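Local coordinates for TBC1 domain family member 22A (PDB 2QFZ), which probably acts as a GTPase-activating protein for Rab-family GTPases, using the TBC domain present in this fragment, at residues A[61-66]-A[270-275]; A[132-137]-A[148-153]; A[255-260]-A[286-291]. All blocks are in the same frame, centred on the assembly; numbering follows the deposited sequence.

Contact 1: residues A[61-66]-A[270-275]; sequences KLLSGY and YQSEPD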
ATOM      1  N   LYS A  61      10.631  -7.906   1.122  1.00 18.40           N
ATOM      2  CA  LYS A  61      10.943  -8.538   2.403  1.00 20.93           C
ATOM      3  C   LYS A  61      12.154  -7.960   3.107  1.00 20.34           C
ATOM      4  O   LYS A  61      12.133  -7.804   4.332  1.00 24.15           O
ATOM      5  CB  LYS A  61      11.076 -10.044   2.265  1.00 19.04           C
ATOM      6  CG  LYS A  61       9.753 -10.703   1.969  1.00 25.03           C
ATOM      7  CD  LYS A  61       9.899 -12.226   1.766  1.00 27.93           C
ATOM      8  CE  LYS A  61       8.793 -12.722   0.870  1.00 31.47           C
ATOM      9  NZ  LYS A  61       8.755 -14.205   0.878  1.00 37.67           N
ATOM     10  N   LEU A  62      13.206  -7.634   2.370  1.00 19.41           N
ATOM     11  CA  LEU A  62      14.378  -7.029   2.995  1.00 19.64           C
ATOM     12  C   LEU A  62      14.177  -5.562   3.404  1.00 22.89           C
ATOM     13  O   LEU A  62      14.598  -5.159   4.511  1.00 18.81           O
ATOM     14  CB  LEU A  62      15.623  -7.151   2.129  1.00 17.50           C
ATOM     15  CG  LEU A  62      16.141  -8.570   1.996  1.00 21.99           C
ATOM     16  CD1 LEU A  62      17.117  -8.662   0.807  1.00 20.74           C
ATOM     17  CD2 LEU A  62      16.782  -9.064   3.347  1.00 17.68           C
ATOM     18  N   LEU A  63      13.551  -4.784   2.526  1.00 23.03           N
ATOM     19  CA  LEU A  63      13.355  -3.353   2.745  1.00 26.13           C
ATOM     20  C   LEU A  63      12.363  -3.085   3.874  1.00 24.63           C
ATOM     21  O   LEU A  63      12.510  -2.118   4.585  1.00 30.61           O
ATOM     22  CB  LEU A  63      12.905  -2.653   1.450  1.00 27.35           C
ATOM     23  CG  LEU A  63      13.923  -2.430   0.346  1.00 26.66           C
ATOM     24  CD1 LEU A  63      13.262  -1.801  -0.892  1.00 23.72           C
ATOM     25  CD2 LEU A  63      15.036  -1.563   0.843  1.00 28.70           C
ATOM     26  N   SER A  64      11.393  -3.973   4.073  1.00 26.44           N
ATOM     27  CA  SER A  64      10.484  -3.875   5.203  1.00 26.43           C
ATOM     28  C   SER A  64      11.054  -4.389   6.527  1.00 28.77           C
ATOM     29  O   SER A  64      10.389  -4.269   7.557  1.00 32.44           O
ATOM     30  CB  SER A  64       9.252  -4.699   4.943  1.00 25.30           C
ATOM     31  OG  SER A  64       9.611  -6.075   5.046  1.00 26.42           O
ATOM     32  N   GLY A  65      12.230  -5.009   6.499  1.00 28.24           N
ATOM     33  CA  GLY A  65      12.833  -5.598   7.692  1.00 28.37           C
ATOM     34  C   GLY A  65      12.280  -6.948   8.120  1.00 27.20           C
ATOM     35  O   GLY A  65      12.500  -7.387   9.246  1.00 27.70           O
ATOM     36  N   TYR A  66      11.539  -7.608   7.249  1.00 26.53           N
ATOM     37  CA  TYR A  66      10.982  -8.934   7.576  1.00 24.56           C
ATOM     38  C   TYR A  66      12.117  -9.984   7.593  1.00 25.88           C
ATOM     39  O   TYR A  66      12.195 -10.826   8.493  1.00 25.75           O
ATOM     40  CB  TYR A  66       9.889  -9.286   6.561  1.00 22.79           C
ATOM     41  CG  TYR A  66       9.254 -10.638   6.707  1.00 21.21           C
ATOM     42  CD1 TYR A  66       8.785 -11.076   7.931  1.00 21.76           C
ATOM     43  CD2 TYR A  66       9.100 -11.483   5.594  1.00 17.62           C
ATOM     44  CE1 TYR A  66       8.191 -12.368   8.066  1.00 18.92           C
ATOM     45  CE2 TYR A  66       8.495 -12.750   5.715  1.00 17.63           C
ATOM     46  CZ  TYR A  66       8.057 -13.181   6.970  1.00 17.72           C
ATOM     47  OH  TYR A  66       7.443 -14.405   7.121  1.00 19.88           O
ATOM     48  N   TYR A 270       7.775   3.734  -1.898  1.00 17.50           N
ATOM     49  CA  TYR A 270       7.437   3.903  -0.469  1.00 20.18           C
ATOM     50  C   TYR A 270       8.365   3.128   0.470  1.00 22.04           C
ATOM     51  O   TYR A 270       8.699   3.607   1.557  1.00 22.51           O
ATOM     52  CB  TYR A 270       5.979   3.561  -0.128  1.00 22.65           C
ATOM     53  CG  TYR A 270       4.934   4.555  -0.612  1.00 25.93           C
ATOM     54  CD1 TYR A 270       5.286   5.732  -1.244  1.00 28.15           C
ATOM     55  CD2 TYR A 270       3.584   4.308  -0.423  1.00 28.35           C
ATOM     56  CE1 TYR A 270       4.328   6.627  -1.679  1.00 30.61           C
ATOM     57  CE2 TYR A 270       2.611   5.196  -0.864  1.00 25.90           C
ATOM     58  CZ  TYR A 270       3.000   6.350  -1.491  1.00 27.76           C
ATOM     59  OH  TYR A 270       2.100   7.230  -1.931  1.00 26.18           O
ATOM     60  N   GLN A 271       8.746   1.924   0.080  1.00 24.80           N
ATOM     61  CA  GLN A 271       9.611   1.080   0.921  1.00 29.55           C
ATOM     62  C   GLN A 271      11.108   1.491   0.848  1.00 29.80           C
ATOM     63  O   GLN A 271      11.902   1.038   1.635  1.00 35.10           O
ATOM     64  CB  GLN A 271       9.411  -0.394   0.538  1.00 33.94           C
ATOM     65  CG  GLN A 271       8.354  -1.048   1.379  1.00 38.71           C
ATOM     66  CD  GLN A 271       7.797  -2.269   0.783  1.00 44.35           C
ATOM     67  OE1 GLN A 271       7.695  -2.371  -0.431  1.00 51.36           O
ATOM     68  NE2 GLN A 271       7.381  -3.214   1.626  1.00 45.33           N
ATOM     69  N   SER A 272      11.465   2.327  -0.121  1.00 30.05           N
ATOM     70  CA  SER A 272      12.826   2.823  -0.308  1.00 31.77           C
ATOM     71  C   SER A 272      13.054   4.107   0.446  1.00 35.54           C
ATOM     72  O   SER A 272      14.185   4.456   0.752  1.00 36.73           O
ATOM     73  CB  SER A 272      13.070   3.113  -1.760  1.00 29.60           C
ATOM     74  OG  SER A 272      12.971   1.937  -2.522  1.00 35.07           O
ATOM     75  N   GLU A 273      11.956   4.815   0.717  1.00 37.94           N
ATOM     76  CA  GLU A 273      11.986   6.126   1.352  1.00 39.27           C
ATOM     77  C   GLU A 273      11.963   6.004   2.856  1.00 36.66           C
ATOM     78  O   GLU A 273      11.367   5.067   3.413  1.00 30.97           O
ATOM     79  CB  GLU A 273      10.780   6.982   0.910  1.00 39.47           C
ATOM     80  CG  GLU A 273      10.963   7.668  -0.408  1.00 40.49           C
ATOM     81  CD  GLU A 273      11.883   8.894  -0.313  1.00 40.46           C
ATOM     82  OE1 GLU A 273      11.659   9.749   0.550  1.00 40.67           O
ATOM     83  OE2 GLU A 273      12.829   8.995  -1.112  1.00 41.58           O
ATOM     84  N   PRO A 274      12.621   6.951   3.534  1.00 38.46           N
ATOM     85  CA  PRO A 274      12.402   7.029   4.958  1.00 38.43           C
ATOM     86  C   PRO A 274      10.956   7.481   5.217  1.00 36.54           C
ATOM     87  O   PRO A 274      10.473   8.448   4.589  1.00 37.99           O
ATOM     88  CB  PRO A 274      13.458   8.030   5.434  1.00 39.97           C
ATOM     89  CG  PRO A 274      13.842   8.801   4.275  1.00 39.42           C
ATOM     90  CD  PRO A 274      13.583   7.961   3.055  1.00 41.49           C
ATOM     91  N   ASP A 275      10.264   6.728   6.076  1.00 35.58           N
ATOM     92  CA  ASP A 275       8.848   6.950   6.396  1.00 35.81           C
ATOM     93  C   ASP A 275       7.964   7.128   5.152  1.00 32.00           C
ATOM     94  O   ASP A 275       7.181   8.066   5.082  1.00 31.41           O
ATOM     95  CB  ASP A 275       8.694   8.165   7.323  1.00 39.99           C
ATOM     96  CG  ASP A 275       9.419   7.988   8.649  1.00 45.27           C
ATOM     97  OD1 ASP A 275       9.383   6.872   9.205  1.00 46.23           O
ATOM     98  OD2 ASP A 275      10.020   8.982   9.134  1.00 46.32           O
TER

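Contact 2: residues A[132-137]-A[148-153]; sequences RILFIW and QGINDL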
ATOM      1  N   ARG A 132      -8.757 -14.296   7.272  1.00 26.92           N
ATOM      2  CA  ARG A 132      -7.964 -14.799   8.373  1.00 28.08           C
ATOM      3  C   ARG A 132      -6.835 -13.863   8.746  1.00 23.72           C
ATOM      4  O   ARG A 132      -6.603 -13.601   9.939  1.00 31.29           O
ATOM      5  CB  ARG A 132      -7.426 -16.187   8.036  1.00 30.47           C
ATOM      6  CG  ARG A 132      -6.902 -16.905   9.240  1.00 31.74           C
ATOM      7  CD  ARG A 132      -6.803 -18.370   8.992  1.00 34.35           C
ATOM      8  NE  ARG A 132      -6.250 -18.651   7.672  1.00 32.42           N
ATOM      9  CZ  ARG A 132      -6.244 -19.833   7.081  1.00 39.21           C
ATOM     10  NH1 ARG A 132      -6.750 -20.918   7.700  1.00 41.57           N
ATOM     11  NH2 ARG A 132      -5.689 -19.945   5.872  1.00 39.66           N
ATOM     12  N   ILE A 133      -6.095 -13.360   7.754  1.00 26.60           N
ATOM     13  CA  ILE A 133      -5.028 -12.339   8.022  1.00 23.60           C
ATOM     14  C   ILE A 133      -5.610 -11.116   8.745  1.00 21.48           C
ATOM     15  O   ILE A 133      -5.060 -10.636   9.750  1.00 22.22           O
ATOM     16  CB  ILE A 133      -4.335 -11.852   6.708  1.00 22.72           C
ATOM     17  CG1 ILE A 133      -3.416 -12.931   6.132  1.00 19.29           C
ATOM     18  CG2 ILE A 133      -3.498 -10.550   6.948  1.00 18.62           C
ATOM     19  CD1 ILE A 133      -2.947 -12.634   4.677  1.00 21.40           C
ATOM     20  N   LEU A 134      -6.739 -10.619   8.223  1.00 24.32           N
ATOM     21  CA  LEU A 134      -7.373  -9.403   8.738  1.00 22.05           C
ATOM     22  C   LEU A 134      -7.984  -9.636  10.138  1.00 21.94           C
ATOM     23  O   LEU A 134      -7.795  -8.838  11.055  1.00 25.77           O
ATOM     24  CB  LEU A 134      -8.416  -8.867   7.706  1.00 22.23           C
ATOM     25  CG  LEU A 134      -7.799  -8.217   6.462  1.00 19.45           C
ATOM     26  CD1 LEU A 134      -8.813  -8.032   5.362  1.00 23.81           C
ATOM     27  CD2 LEU A 134      -7.146  -6.900   6.865  1.00 25.12           C
ATOM     28  N   PHE A 135      -8.622 -10.776  10.335  1.00 23.18           N
ATOM     29  CA  PHE A 135      -9.133 -11.155  11.672  1.00 25.90           C
ATOM     30  C   PHE A 135      -8.009 -11.291  12.737  1.00 23.91           C
ATOM     31  O   PHE A 135      -8.134 -10.779  13.878  1.00 19.74           O
ATOM     32  CB  PHE A 135      -9.971 -12.451  11.563  1.00 32.71           C
ATOM     33  CG  PHE A 135     -10.620 -12.876  12.855  1.00 34.15           C
ATOM     34  CD1 PHE A 135     -11.859 -12.392  13.210  1.00 35.71           C
ATOM     35  CD2 PHE A 135      -9.994 -13.766  13.704  1.00 38.83           C
ATOM     36  CE1 PHE A 135     -12.459 -12.767  14.422  1.00 37.56           C
ATOM     37  CE2 PHE A 135     -10.593 -14.143  14.921  1.00 39.50           C
ATOM     38  CZ  PHE A 135     -11.827 -13.642  15.265  1.00 37.84           C
ATOM     39  N   ILE A 136      -6.907 -11.950  12.381  1.00 23.00           N
ATOM     40  CA  ILE A 136      -5.768 -12.083  13.322  1.00 22.81           C
ATOM     41  C   ILE A 136      -5.117 -10.723  13.635  1.00 22.96           C
ATOM     42  O   ILE A 136      -4.845 -10.395  14.802  1.00 25.11           O
ATOM     43  CB  ILE A 136      -4.722 -13.114  12.805  1.00 22.92           C
ATOM     44  CG1 ILE A 136      -5.265 -14.546  12.983  1.00 24.36           C
ATOM     45  CG2 ILE A 136      -3.373 -12.999  13.525  1.00 23.45           C
ATOM     46  CD1 ILE A 136      -4.396 -15.611  12.295  1.00 23.79           C
ATOM     47  N   TRP A 137      -4.876  -9.913  12.602  1.00 21.91           N
ATOM     48  CA  TRP A 137      -4.353  -8.551  12.821  1.00 18.90           C
ATOM     49  C   TRP A 137      -5.229  -7.741  13.822  1.00 17.64           C
ATOM     50  O   TRP A 137      -4.716  -7.091  14.738  1.00 18.75           O
ATOM     51  CB  TRP A 137      -4.194  -7.793  11.490  1.00 19.53           C
ATOM     52  CG  TRP A 137      -3.436  -6.572  11.718  1.00 18.37           C
ATOM     53  CD1 TRP A 137      -2.090  -6.425  11.633  1.00 19.76           C
ATOM     54  CD2 TRP A 137      -3.959  -5.312  12.121  1.00 20.16           C
ATOM     55  NE1 TRP A 137      -1.736  -5.124  11.954  1.00 20.22           N
ATOM     56  CE2 TRP A 137      -2.868  -4.426  12.257  1.00 19.57           C
ATOM     57  CE3 TRP A 137      -5.265  -4.822  12.348  1.00 21.55           C
ATOM     58  CZ2 TRP A 137      -3.026  -3.095  12.635  1.00 19.67           C
ATOM     59  CZ3 TRP A 137      -5.406  -3.491  12.760  1.00 21.15           C
ATOM     60  CH2 TRP A 137      -4.299  -2.656  12.882  1.00 18.86           C
ATOM     61  N   GLN A 148     -12.444  -0.695   7.938  1.00 30.31           N
ATOM     62  CA  GLN A 148     -12.471  -0.846   6.460  1.00 32.58           C
ATOM     63  C   GLN A 148     -11.425   0.063   5.798  1.00 29.21           C
ATOM     64  O   GLN A 148     -11.243   1.217   6.206  1.00 31.21           O
ATOM     65  CB  GLN A 148     -13.858  -0.574   5.869  1.00 34.13           C
ATOM     66  CG  GLN A 148     -13.983  -1.038   4.412  1.00 36.94           C
ATOM     67  CD  GLN A 148     -15.392  -0.821   3.831  1.00 37.14           C
ATOM     68  OE1 GLN A 148     -16.376  -0.708   4.579  1.00 41.29           O
ATOM     69  NE2 GLN A 148     -15.486  -0.766   2.493  1.00 39.49           N
ATOM     70  N   GLY A 149     -10.724  -0.470   4.794  1.00 28.35           N
ATOM     71  CA  GLY A 149      -9.524   0.192   4.239  1.00 28.43           C
ATOM     72  C   GLY A 149      -8.249  -0.612   4.488  1.00 28.82           C
ATOM     73  O   GLY A 149      -7.412  -0.782   3.574  1.00 24.59           O
ATOM     74  N   ILE A 150      -8.085  -1.128   5.711  1.00 27.92           N
ATOM     75  CA  ILE A 150      -6.957  -2.030   5.977  1.00 25.55           C
ATOM     76  C   ILE A 150      -7.024  -3.298   5.103  1.00 25.60           C
ATOM     77  O   ILE A 150      -5.996  -3.835   4.744  1.00 27.42           O
ATOM     78  CB  ILE A 150      -6.838  -2.460   7.436  1.00 30.09           C
ATOM     79  CG1 ILE A 150      -6.653  -1.265   8.342  1.00 31.17           C
ATOM     80  CG2 ILE A 150      -5.630  -3.424   7.638  1.00 30.51           C
ATOM     81  CD1 ILE A 150      -6.411  -1.674   9.777  1.00 31.07           C
ATOM     82  N   ASN A 151      -8.221  -3.756   4.748  1.00 25.95           N
ATOM     83  CA  ASN A 151      -8.373  -4.915   3.848  1.00 26.93           C
ATOM     84  C   ASN A 151      -7.654  -4.753   2.501  1.00 26.58           C
ATOM     85  O   ASN A 151      -7.100  -5.713   1.979  1.00 23.91           O
ATOM     86  CB  ASN A 151      -9.890  -5.239   3.645  1.00 28.13           C
ATOM     87  CG  ASN A 151     -10.654  -4.112   2.978  1.00 29.19           C
ATOM     88  OD1 ASN A 151     -10.748  -3.011   3.511  1.00 30.70           O
ATOM     89  ND2 ASN A 151     -11.188  -4.380   1.789  1.00 26.86           N
ATOM     90  N   ASP A 152      -7.659  -3.533   1.946  1.00 24.16           N
ATOM     91  CA  ASP A 152      -6.916  -3.221   0.700  1.00 23.90           C
ATOM     92  C   ASP A 152      -5.381  -3.366   0.848  1.00 21.82           C
ATOM     93  O   ASP A 152      -4.667  -3.781  -0.089  1.00 20.51           O
ATOM     94  CB  ASP A 152      -7.190  -1.770   0.245  1.00 25.51           C
ATOM     95  CG  ASP A 152      -8.381  -1.635  -0.717  1.00 30.53           C
ATOM     96  OD1 ASP A 152      -8.808  -2.642  -1.344  1.00 35.80           O
ATOM     97  OD2 ASP A 152      -8.863  -0.478  -0.870  1.00 30.15           O
ATOM     98  N   LEU A 153      -4.866  -3.018   2.003  1.00 18.36           N
ATOM     99  CA  LEU A 153      -3.421  -3.087   2.199  1.00 20.52           C
ATOM    100  C   LEU A 153      -2.880  -4.530   2.176  1.00 19.57           C
ATOM    101  O   LEU A 153      -1.674  -4.729   2.031  1.00 24.53           O
ATOM    102  CB  LEU A 153      -3.012  -2.333   3.468  1.00 20.87           C
ATOM    103  CG  LEU A 153      -3.597  -0.929   3.609  1.00 21.34           C
ATOM    104  CD1 LEU A 153      -3.080  -0.297   4.853  1.00 27.06           C
ATOM    105  CD2 LEU A 153      -3.352  -0.040   2.448  1.00 22.30           C
TER

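Contact 3: residues A[255-260]-A[286-291]; sequences MREVPL and AAFLVR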
ATOM      1  N   MET A 255      -5.085   3.355  -2.978  1.00 20.79           N
ATOM      2  CA  MET A 255      -5.437   2.129  -3.682  1.00 19.48           C
ATOM      3  C   MET A 255      -6.795   2.156  -4.324  1.00 22.19           C
ATOM      4  O   MET A 255      -7.034   1.381  -5.239  1.00 19.65           O
ATOM      5  CB  MET A 255      -5.343   0.909  -2.798  1.00 14.98           C
ATOM      6  CG  MET A 255      -3.954   0.586  -2.404  1.00 17.93           C
ATOM      7  SD  MET A 255      -3.862  -0.934  -1.501  1.00 17.67           S
ATOM      8  CE  MET A 255      -4.650  -2.085  -2.635  1.00 17.30           C
ATOM      9  N   ARG A 256      -7.707   3.015  -3.868  1.00 24.08           N
ATOM     10  CA  ARG A 256      -9.013   3.112  -4.564  1.00 21.87           C
ATOM     11  C   ARG A 256      -8.968   4.114  -5.692  1.00 23.14           C
ATOM     12  O   ARG A 256      -9.970   4.324  -6.328  1.00 25.78           O
ATOM     13  CB  ARG A 256     -10.168   3.475  -3.608  1.00 25.19           C
ATOM     14  CG  ARG A 256     -10.425   2.473  -2.466  1.00 31.30           C
ATOM     15  CD  ARG A 256     -11.048   1.135  -2.921  1.00 35.86           C
ATOM     16  NE  ARG A 256     -10.009   0.131  -3.219  1.00 38.14           N
ATOM     17  CZ  ARG A 256      -9.858  -0.533  -4.370  1.00 39.67           C
ATOM     18  NH1 ARG A 256     -10.679  -0.342  -5.424  1.00 41.83           N
ATOM     19  NH2 ARG A 256      -8.857  -1.399  -4.467  1.00 39.38           N
ATOM     20  N   GLU A 257      -7.830   4.768  -5.919  1.00 21.40           N
ATOM     21  CA  GLU A 257      -7.756   5.821  -6.934  1.00 23.59           C
ATOM     22  C   GLU A 257      -6.962   5.383  -8.158  1.00 23.68           C
ATOM     23  O   GLU A 257      -7.109   5.976  -9.213  1.00 22.82           O
ATOM     24  CB  GLU A 257      -7.162   7.121  -6.389  1.00 21.80           C
ATOM     25  CG  GLU A 257      -7.458   7.411  -4.937  1.00 25.69           C
ATOM     26  CD  GLU A 257      -8.937   7.385  -4.607  1.00 28.01           C
ATOM     27  OE1 GLU A 257      -9.763   7.772  -5.478  1.00 28.70           O
ATOM     28  OE2 GLU A 257      -9.276   6.973  -3.469  1.00 28.73           O
ATOM     29  N   VAL A 258      -6.152   4.339  -8.025  1.00 24.17           N
ATOM     30  CA  VAL A 258      -5.317   3.854  -9.132  1.00 22.93           C
ATOM     31  C   VAL A 258      -5.364   2.334  -9.219  1.00 22.30           C
ATOM     32  O   VAL A 258      -5.708   1.640  -8.221  1.00 21.59           O
ATOM     33  CB  VAL A 258      -3.858   4.289  -8.987  1.00 21.77           C
ATOM     34  CG1 VAL A 258      -3.725   5.809  -8.972  1.00 24.13           C
ATOM     35  CG2 VAL A 258      -3.218   3.625  -7.729  1.00 18.74           C
ATOM     36  N   PRO A 259      -5.064   1.792 -10.414  1.00 21.09           N
ATOM     37  CA  PRO A 259      -5.052   0.343 -10.561  1.00 22.63           C
ATOM     38  C   PRO A 259      -3.950  -0.364  -9.696  1.00 21.91           C
ATOM     39  O   PRO A 259      -2.941   0.231  -9.358  1.00 19.85           O
ATOM     40  CB  PRO A 259      -4.777   0.145 -12.061  1.00 23.26           C
ATOM     41  CG  PRO A 259      -4.973   1.458 -12.704  1.00 22.95           C
ATOM     42  CD  PRO A 259      -4.821   2.498 -11.692  1.00 21.99           C
ATOM     43  N   LEU A 260      -4.167  -1.628  -9.370  1.00 23.82           N
ATOM     44  CA  LEU A 260      -3.263  -2.384  -8.485  1.00 20.10           C
ATOM     45  C   LEU A 260      -1.834  -2.443  -8.969  1.00 20.87           C
ATOM     46  O   LEU A 260      -0.901  -2.364  -8.176  1.00 19.02           O
ATOM     47  CB  LEU A 260      -3.811  -3.810  -8.245  1.00 20.05           C
ATOM     48  CG  LEU A 260      -2.986  -4.698  -7.274  1.00 21.72           C
ATOM     49  CD1 LEU A 260      -2.781  -4.003  -5.871  1.00 17.91           C
ATOM     50  CD2 LEU A 260      -3.624  -6.081  -7.131  1.00 22.40           C
ATOM     51  N   ALA A 286      -0.368  15.200  -2.879  1.00 16.05           N
ATOM     52  CA  ALA A 286      -0.302  16.584  -3.369  1.00 17.53           C
ATOM     53  C   ALA A 286      -0.041  16.634  -4.869  1.00 18.19           C
ATOM     54  O   ALA A 286      -0.741  17.351  -5.600  1.00 17.91           O
ATOM     55  CB  ALA A 286       0.748  17.369  -2.586  1.00 15.12           C
ATOM     56  N   ALA A 287       0.921  15.825  -5.327  1.00 22.60           N
ATOM     57  CA  ALA A 287       1.195  15.648  -6.764  1.00 23.09           C
ATOM     58  C   ALA A 287       0.027  15.011  -7.544  1.00 22.81           C
ATOM     59  O   ALA A 287      -0.257  15.366  -8.707  1.00 22.75           O
ATOM     60  CB  ALA A 287       2.493  14.879  -6.969  1.00 22.37           C
ATOM     61  N   PHE A 288      -0.676  14.090  -6.914  1.00 16.06           N
ATOM     62  CA  PHE A 288      -1.817  13.446  -7.555  1.00 18.63           C
ATOM     63  C   PHE A 288      -2.931  14.466  -7.819  1.00 23.23           C
ATOM     64  O   PHE A 288      -3.508  14.515  -8.916  1.00 23.63           O
ATOM     65  CB  PHE A 288      -2.313  12.297  -6.671  1.00 17.68           C
ATOM     66  CG  PHE A 288      -3.265  11.386  -7.314  1.00 17.29           C
ATOM     67  CD1 PHE A 288      -2.934  10.697  -8.477  1.00 18.56           C
ATOM     68  CD2 PHE A 288      -4.508  11.169  -6.746  1.00 16.17           C
ATOM     69  CE1 PHE A 288      -3.836   9.793  -9.067  1.00 17.45           C
ATOM     70  CE2 PHE A 288      -5.416  10.262  -7.329  1.00 19.15           C
ATOM     71  CZ  PHE A 288      -5.088   9.585  -8.478  1.00 18.32           C
ATOM     72  N   LEU A 289      -3.203  15.303  -6.828  1.00 24.27           N
ATOM     73  CA  LEU A 289      -4.191  16.351  -6.989  1.00 29.21           C
ATOM     74  C   LEU A 289      -3.837  17.358  -8.125  1.00 30.82           C
ATOM     75  O   LEU A 289      -4.669  17.642  -9.000  1.00 30.76           O
ATOM     76  CB  LEU A 289      -4.416  17.059  -5.640  1.00 30.85           C
ATOM     77  CG  LEU A 289      -5.590  18.025  -5.525  1.00 30.32           C
ATOM     78  CD1 LEU A 289      -6.929  17.390  -5.820  1.00 26.66           C
ATOM     79  CD2 LEU A 289      -5.564  18.619  -4.126  1.00 30.81           C
ATOM     80  N   VAL A 290      -2.612  17.860  -8.127  1.00 28.99           N
ATOM     81  CA  VAL A 290      -2.248  18.918  -9.036  1.00 30.79           C
ATOM     82  C   VAL A 290      -1.922  18.408 -10.435  1.00 32.61           C
ATOM     83  O   VAL A 290      -1.890  19.208 -11.347  1.00 28.56           O
ATOM     84  CB  VAL A 290      -1.165  19.914  -8.466  1.00 31.77           C
ATOM     85  CG1 VAL A 290      -1.668  20.561  -7.168  1.00 37.33           C
ATOM     86  CG2 VAL A 290       0.203  19.293  -8.267  1.00 34.47           C
ATOM     87  N   ARG A 291      -1.761  17.083 -10.598  1.00 29.06           N
ATOM     88  CA  ARG A 291      -1.728  16.417 -11.905  1.00 30.04           C
ATOM     89  C   ARG A 291      -2.984  16.745 -12.737  1.00 31.96           C
ATOM     90  O   ARG A 291      -2.887  16.927 -13.953  1.00 31.02           O
ATOM     91  CB  ARG A 291      -1.529  14.892 -11.732  1.00 33.17           C
ATOM     92  CG  ARG A 291      -1.907  13.976 -12.918  1.00 35.28           C
ATOM     93  CD  ARG A 291      -0.891  13.988 -14.082  1.00 38.32           C
ATOM     94  NE  ARG A 291      -1.379  13.150 -15.192  1.00 39.27           N
ATOM     95  CZ  ARG A 291      -2.258  13.540 -16.128  1.00 41.66           C
ATOM     96  NH1 ARG A 291      -2.769  14.766 -16.125  1.00 41.84           N
ATOM     97  NH2 ARG A 291      -2.630  12.700 -17.085  1.00 42.05           N
TER

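Contact 1: residues A[61-66]-A[270-275]
L63 and S64 meet Q271 and S272 where the end of helix 56-63 faces the loop after helix 260-270. Both segments belong to the all-helical Rab-GAP TBC domain. Helix 56-63 ends in a Schellman motif. G65 has a positive phi of 79°, and its N bonds to L62 O at 3.1 Å. The second bond of the motif, Y66 N to K61 O, is weak.

The contact between the segments is van der Waals packing. The CA atoms of L63 and Q271 are 6.1 Å apart, and L63 points its side chain at the loop. The backbone O of Q271 lies 3.8 Å from L63 CB, and both methyls of L63 also come near this oxygen. The first atoms of the two side chains meet as well, with L63 CB 4.3 Å from Q271 CB. The extended chain of Q271 then carries its amide alongside S64 CB.

Polar bonds tie the two serines to their own sides. S64 OG sits between its backbone N and carbonyl carbon (chi1 72°) and turns back onto its own helix, where it is hydrogen-bonded to W60 O. S272 OG is bonded to D268 O. Helix 40-47 also packs here, with S47 touching both L63 and S272. The last contact is at the methyl L63 CD1, 4.1 Å from S272 OG.

Contact 2: residues A[132-137]-A[148-153]
L134 and W137 of helix 124-140 pack on I150 and N151, at the start of helix 150-162. All four residues are buried.

The contact across the segments is apolar. L134 points at 148-153 and splits its two methyls between neighbouring residues. CD1 of L134 presses on the backbone side of N151, 3.5 Å from N151 CB and equally near its CA. CD2 of L134 lies 3.9 Å from I150 CG2, where the two side chains run antiparallel alongside each other. The other branch of I150 goes to the indole. I150 CD1 touches the six-membered ring of W137, 3.6 Å from W137 CZ3, and the isoleucine side chain lies roughly perpendicular to that of the tryptophan. With CG anti to the backbone N (chi1 -169°), W137 swings its indole toward I150. The same ring stacks with H141.

The amide of N151 turns from L134. A chi1 of 63° folds it back over its own backbone. There OD1 of N151 accepts G149 N at 2.8 Å, with an N-H...O angle of 154°. Y146 OH adds a weak bond to the same oxygen. N151 thus ties down the turn just after Q148.

Q148 touches R114 and D111. The sequence here carries the paired signatures of TBC domains: Y146 and Q148 fit YxQ, and D111 and R114 fit IxxDxxR. In relatives these supply the glutamine and arginine fingers. Q148 lies just before I150 and N151, so the contact sits beside the probable finger glutamine.

Contact 3: residues A[255-260]-A[286-291]
E257 and F288 hold the closest backbone approach, with CA atoms 9.7 Å apart. Segment 255-260 is loop up to P259, the N-cap position, and L260 begins helix 260-270. Segment 286-291 is helical, the late part of helix 276-291. The gap between backbones is wide, and the side chain of F288 spans it.

A chi1 of -168° sends the F288 ring out toward the loop. Two residues receive its far end, both by van der Waals packing of carbon on carbon. E257 CB lies 3.7 Å from F288 CE2. V258 CG1 lies beside the end of the ring, 4.0 Å from F288 CE1. Both residues also approach F288 CZ. The chain of E257 bends at chi2 (-54°), and its carboxylate is turned from the ring. There E257 OE2 forms a salt bridge with R248 of helix 242-251.

The F288 ring also meets two tryptophans edge-to-face, W249 and W292. L254 and L312 add apolar packing. F288 of helix 276-291 thus reaches the loop between helices 242-251 and 260-270, beside W249 of helix 242-251.

Overall arrangement
The three contacts lie within one TBC domain, with centres 20 to 22 Å apart. Contacts 2 and 3 sit on opposite sides of the chain's centre but touch directly. D152 OD2 makes a salt bridge to R256 NE at 2.7 Å, and N252 is a second partner of that carboxylate. L153 also packs on M255. The loop of contact 3 is thus tied to the helix that follows the probable glutamine finger, Q148. Contact 1 touches neither of the others; its nearest atoms are about 9 Å from contact 2 and about 8 Å from contact 3. Helix 260-270 links contacts 3 and 1, and helix 276-291 runs from the loop of contact 1 to F288.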